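Local coordinates for phosphoglycerate oxidoreductase (Rhizobium etli, PDB 4HY3), which probably reduces hydroxypyruvate or glyoxylate with a nicotinamide cofactor, as a member of the D-isomer specific 2-hydroxyacid dehydrogenase family, at residues 233-238 and 263-268; 290-295 and 309-314. One frame throughout, in Å; residues are numbered along the deposited sequence.

Interaction 1 of 2, residues 233-238 and 263-268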
# COMPACT_ATOMS: atom_id res chain seq x y z
N PHE A 233 4.76 -16.50 14.38
CA PHE A 233 3.38 -16.27 14.74
C PHE A 233 2.44 -17.04 13.86
O PHE A 233 2.44 -16.90 12.63
CB PHE A 233 3.05 -14.79 14.66
CG PHE A 233 3.94 -13.91 15.49
CD1 PHE A 233 3.67 -13.70 16.82
CD2 PHE A 233 5.04 -13.29 14.92
CE1 PHE A 233 4.49 -12.90 17.58
CE2 PHE A 233 5.85 -12.47 15.67
CZ PHE A 233 5.57 -12.28 17.01
N ILE A 234 1.62 -17.87 14.51
CA ILE A 234 0.67 -18.75 13.85
C ILE A 234 -0.71 -18.38 14.33
O ILE A 234 -0.96 -18.41 15.54
CB ILE A 234 0.94 -20.24 14.21
CG1 ILE A 234 2.37 -20.63 13.81
CG2 ILE A 234 -0.09 -21.18 13.60
CD1 ILE A 234 2.98 -21.57 14.82
N PHE A 235 -1.58 -18.04 13.38
CA PHE A 235 -2.98 -17.74 13.63
C PHE A 235 -3.88 -18.85 13.06
O PHE A 235 -3.79 -19.16 11.87
CB PHE A 235 -3.37 -16.42 12.94
CG PHE A 235 -2.65 -15.19 13.45
CD1 PHE A 235 -3.21 -14.41 14.47
CD2 PHE A 235 -1.43 -14.80 12.90
CE1 PHE A 235 -2.56 -13.27 14.92
CE2 PHE A 235 -0.77 -13.67 13.36
CZ PHE A 235 -1.33 -12.90 14.37
N VAL A 236 -4.74 -19.44 13.89
CA VAL A 236 -5.84 -20.32 13.43
C VAL A 236 -7.16 -19.51 13.22
O VAL A 236 -7.72 -18.91 14.15
CB VAL A 236 -6.13 -21.48 14.40
CG1 VAL A 236 -6.97 -22.52 13.68
CG2 VAL A 236 -4.84 -22.08 14.96
N VAL A 237 -7.68 -19.58 12.00
CA VAL A 237 -8.53 -18.52 11.51
C VAL A 237 -9.80 -19.01 10.78
O VAL A 237 -10.82 -18.30 10.72
CB VAL A 237 -7.64 -17.58 10.68
CG1 VAL A 237 -8.27 -17.12 9.39
CG2 VAL A 237 -7.24 -16.42 11.53
N ALA A 238 -9.73 -20.23 10.25
CA ALA A 238 -10.87 -20.91 9.62
C ALA A 238 -10.72 -22.41 9.81
O ALA A 238 -9.60 -22.91 9.99
CB ALA A 238 -10.95 -20.58 8.14
N ILE A 263 -2.03 -18.39 18.06
CA ILE A 263 -3.20 -17.57 18.32
C ILE A 263 -4.49 -18.17 17.74
O ILE A 263 -4.66 -18.27 16.53
CB ILE A 263 -2.95 -16.12 17.84
CG1 ILE A 263 -1.68 -15.57 18.50
CG2 ILE A 263 -4.14 -15.23 18.15
CD1 ILE A 263 -0.94 -14.55 17.67
N LEU A 264 -5.38 -18.58 18.63
CA LEU A 264 -6.58 -19.32 18.24
C LEU A 264 -7.85 -18.44 18.16
O LEU A 264 -8.37 -17.97 19.19
CB LEU A 264 -6.80 -20.47 19.23
CG LEU A 264 -7.96 -21.40 18.94
CD1 LEU A 264 -7.73 -22.10 17.61
CD2 LEU A 264 -8.12 -22.39 20.08
N LEU A 265 -8.36 -18.25 16.94
CA LEU A 265 -9.43 -17.29 16.72
C LEU A 265 -10.74 -17.92 16.28
O LEU A 265 -11.78 -17.29 16.39
CB LEU A 265 -8.99 -16.22 15.71
CG LEU A 265 -7.80 -15.38 16.17
CD1 LEU A 265 -7.16 -14.61 15.04
CD2 LEU A 265 -8.20 -14.48 17.33
N SER A 266 -10.69 -19.14 15.78
CA SER A 266 -11.91 -19.77 15.31
C SER A 266 -11.90 -21.23 15.69
O SER A 266 -10.91 -21.92 15.44
CB SER A 266 -11.99 -19.69 13.80
OG SER A 266 -10.87 -20.36 13.23
N ARG A 267 -12.99 -21.70 16.28
CA ARG A 267 -13.26 -23.13 16.35
C ARG A 267 -12.26 -23.82 17.29
O ARG A 267 -11.12 -24.08 16.90
CB ARG A 267 -13.20 -23.71 14.92
CG ARG A 267 -14.20 -24.80 14.58
CD ARG A 267 -15.65 -24.32 14.52
NE ARG A 267 -16.58 -25.45 14.56
CZ ARG A 267 -17.51 -25.63 15.49
NH1 ARG A 267 -17.66 -24.75 16.47
NH2 ARG A 267 -18.30 -26.70 15.45
N ALA A 268 -12.68 -24.11 18.51
CA ALA A 268 -11.78 -24.77 19.46
C ALA A 268 -11.64 -26.25 19.16
O ALA A 268 -10.64 -26.88 19.53
CB ALA A 268 -12.25 -24.57 20.89

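Interaction 2 of 2, residues 290-295 and 309-314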
# COMPACT_ATOMS: atom_id res chain seq x y z
N ASP A 290 -9.42 -17.15 21.85
CA ASP A 290 -10.71 -16.54 22.14
C ASP A 290 -11.80 -17.58 22.21
O ASP A 290 -12.92 -17.28 22.59
CB ASP A 290 -11.10 -15.48 21.10
CG ASP A 290 -12.27 -14.61 21.56
OD1 ASP A 290 -12.17 -13.90 22.60
OD2 ASP A 290 -13.31 -14.65 20.88
N VAL A 291 -11.47 -18.80 21.85
CA VAL A 291 -12.47 -19.85 21.86
C VAL A 291 -11.97 -21.01 22.72
O VAL A 291 -10.76 -21.18 22.91
CB VAL A 291 -12.87 -20.25 20.42
CG1 VAL A 291 -11.70 -20.93 19.72
CG2 VAL A 291 -14.14 -21.10 20.39
N TYR A 292 -12.89 -21.78 23.28
CA TYR A 292 -12.55 -22.80 24.27
C TYR A 292 -13.39 -24.06 24.07
O TYR A 292 -14.46 -23.97 23.48
CB TYR A 292 -12.72 -22.24 25.69
CG TYR A 292 -11.73 -21.17 25.93
CD1 TYR A 292 -10.48 -21.47 26.43
CD2 TYR A 292 -12.01 -19.85 25.61
CE1 TYR A 292 -9.53 -20.47 26.63
CE2 TYR A 292 -11.07 -18.86 25.79
CZ TYR A 292 -9.84 -19.18 26.29
OH TYR A 292 -8.92 -18.20 26.48
N PRO A 293 -12.90 -25.22 24.55
CA PRO A 293 -13.60 -26.48 24.28
C PRO A 293 -15.00 -26.49 24.86
O PRO A 293 -15.86 -27.22 24.37
CB PRO A 293 -12.73 -27.53 24.95
CG PRO A 293 -12.01 -26.80 26.03
CD PRO A 293 -11.80 -25.40 25.52
N GLU A 294 -15.23 -25.69 25.90
CA GLU A 294 -16.57 -25.53 26.48
C GLU A 294 -16.83 -24.06 26.91
O GLU A 294 -15.96 -23.40 27.50
CB GLU A 294 -16.76 -26.50 27.63
CG GLU A 294 -18.20 -26.66 28.06
CD GLU A 294 -18.31 -27.24 29.46
OE1 GLU A 294 -17.35 -27.90 29.92
OE2 GLU A 294 -19.37 -27.03 30.10
N GLU A 295 -18.03 -23.55 26.60
CA GLU A 295 -18.31 -22.13 26.81
C GLU A 295 -19.68 -21.90 27.36
O GLU A 295 -20.67 -22.10 26.66
CB GLU A 295 -18.17 -21.35 25.51
CG GLU A 295 -16.75 -21.33 24.97
CD GLU A 295 -16.71 -20.93 23.53
OE1 GLU A 295 -17.80 -20.83 22.92
OE2 GLU A 295 -15.59 -20.71 23.01
N PHE A 309 -0.43 -17.78 28.70
CA PHE A 309 -1.61 -17.99 27.88
C PHE A 309 -2.57 -16.81 28.08
O PHE A 309 -3.18 -16.69 29.15
CB PHE A 309 -2.28 -19.31 28.27
CG PHE A 309 -3.40 -19.73 27.35
CD1 PHE A 309 -3.18 -20.69 26.37
CD2 PHE A 309 -4.67 -19.17 27.47
CE1 PHE A 309 -4.20 -21.07 25.52
CE2 PHE A 309 -5.70 -19.55 26.61
CZ PHE A 309 -5.46 -20.50 25.63
N ILE A 310 -2.71 -15.95 27.06
CA ILE A 310 -3.70 -14.84 27.07
C ILE A 310 -5.14 -15.29 26.79
O ILE A 310 -5.40 -15.86 25.73
CB ILE A 310 -3.33 -13.72 26.08
CG1 ILE A 310 -2.13 -12.93 26.58
CG2 ILE A 310 -4.50 -12.76 25.89
CD1 ILE A 310 -1.46 -12.10 25.51
N ARG A 311 -6.05 -14.96 27.72
CA ARG A 311 -7.46 -15.40 27.68
C ARG A 311 -8.48 -14.33 27.23
O ARG A 311 -8.31 -13.13 27.53
CB ARG A 311 -7.89 -15.95 29.06
CG ARG A 311 -7.40 -17.35 29.38
CD ARG A 311 -7.06 -17.50 30.87
NE ARG A 311 -6.06 -16.50 31.30
CZ ARG A 311 -4.80 -16.77 31.60
NH1 ARG A 311 -4.33 -18.01 31.56
NH2 ARG A 311 -4.00 -15.76 31.96
N SER A 312 -9.53 -14.78 26.54
CA SER A 312 -10.54 -13.92 25.93
C SER A 312 -11.87 -14.69 25.78
O SER A 312 -11.94 -15.66 25.02
CB SER A 312 -10.03 -13.45 24.55
OG SER A 312 -10.50 -12.16 24.24
N ALA A 313 -12.90 -14.25 26.50
CA ALA A 313 -14.17 -14.97 26.60
C ALA A 313 -15.10 -14.95 25.36
O ALA A 313 -16.22 -14.41 25.41
CB ALA A 313 -14.92 -14.50 27.83
N HIS A 314 -14.64 -15.57 24.26
CA HIS A 314 -15.38 -15.66 22.98
C HIS A 314 -16.02 -14.35 22.57
O HIS A 314 -17.21 -14.27 22.26
CB HIS A 314 -16.38 -16.82 23.01
CG HIS A 314 -16.68 -17.43 21.66
ND1 HIS A 314 -16.57 -16.73 20.50
CD2 HIS A 314 -17.14 -18.69 21.32
CE1 HIS A 314 -16.92 -17.53 19.47
NE2 HIS A 314 -17.26 -18.73 19.97

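Interaction 1 of 2, residues 233-238 and 263-268
Val-236 O receives two backbone N-H groups from the residues that follow strand 261-264: Leu-265 N at 2.9 Å, lying in the carbonyl plane, and Ser-266 N at 3.4 Å, a weak second bond with an N-H...O angle of 126°. Upstream the ladder is regular, with Ile-263 N on Ile-234 O at 2.7 Å, nearly in line with the C=O bond, and Val-236 N on Ile-263 O at 2.9 Å. Directions only 4° apart and the bridges Phe-235 with Ile-263 and Val-236 with Leu-264 identify adjacent parallel strands. They are the middle strand and its neighbour in the parallel Rossmann-type sheet of the NAD-binding domain, joined by a beta-alpha-beta crossover through helix 250-254. On the sheet face of Phe-235 and Ile-263, the two side chains run alongside each other, and Ile-263 CD1 meets Phe-235 CE1 obliquely at 3.4 Å. Leu-265 CD1 comes instead to the ring edge, 4.0 Å from Phe-235 CD1. With CG opposite the carbonyl carbon (chi1 -64°), the ring reaches both residues, while Ala-142 of helix 131-147 and Leu-191 of helix 186-195 also touch it. A serine here would probably leave a gap beside Ile-263 CD1 and deprive Leu-265 CD1 of its aromatic neighbour. The reverse face has Leu-264 CD1 packed against Val-236 CB at 3.6 Å, with both valine methyls close by.

Interaction 2 of 2, residues 290-295 and 309-314
Asp-290 and Ser-312 bring their CA atoms to 4.6 Å, and further along Asp-290 O receives a weak bond from His-314 N at 2.9 Å, with an N-H...O angle of 121°. The loop that follows strand 286-289 packs on the neighbouring parallel strand 309-311 and the turn after it, at the edge of the Rossmann-type sheet within this chain. The bond from His-314 N to Ser-312 O closes an inverse gamma turn centred on Ala-313, which bends the second segment round the carboxylate of Asp-290. That carboxylate is buried. Its CG stands opposite the backbone N (chi1 -167°), which carries the carboxylate toward Ser-312, where OD1 lies 2.9 Å from Ser-312 OG, the donor of a weak bond. Its stronger mates lie just downstream, Arg-315 N on OD1 and Ala-316 N on OD2, so both carboxylate oxygens are held by backbone N-H groups, which fixes the rotation of the group. Two residues on from Asp-290, Tyr-292 turns its ring toward the other segment. Its OH lies in the plane of the Phe-309 ring, at the edge and 3.5 Å from Phe-309 CE2. The same oxygen accepts a long, weak bond from Ser-312 N. Ser-312 O meets the tyrosine ring in plane at its edge, 3.4 Å from Tyr-292 CE2. Arg-311 CG touches the tyrosine hydroxyl, while the guanidinium leads away, its NH1 bonded to Val-303 O and Leu-306 O. The second subunit closes round this region: its Asp-153 OD1 takes Arg-311 N, and its Phe-156 meets the Tyr-292 ring. Within the loop itself, Tyr-292 N donates to Glu-295 OE2 at 2.9 Å, on the anti side of the carboxylate and 23° out of its plane.

Overall arrangement
Following the chain from the N terminus, strand 233-236 is reached first. Interaction 1 closes the 24-residue excursion containing helix 250-254 that returns as strand 261-264. The chain then runs through helix 273-281 into strand 286-289, and interaction 2 closes a 13-residue link, without helix or strand, before strand 309-311 completes that edge of the sheet within the chain. The two loops follow in series and neither nest nor cross, although their centres are only 11 Å apart. Leu-264 O lies 3.0 Å from Asp-290 N, a probable hydrogen bond, and Ala-268 packs against the Val-291 side chain and the Tyr-292 backbone, so successive strand ends of one parallel sheet are tied together.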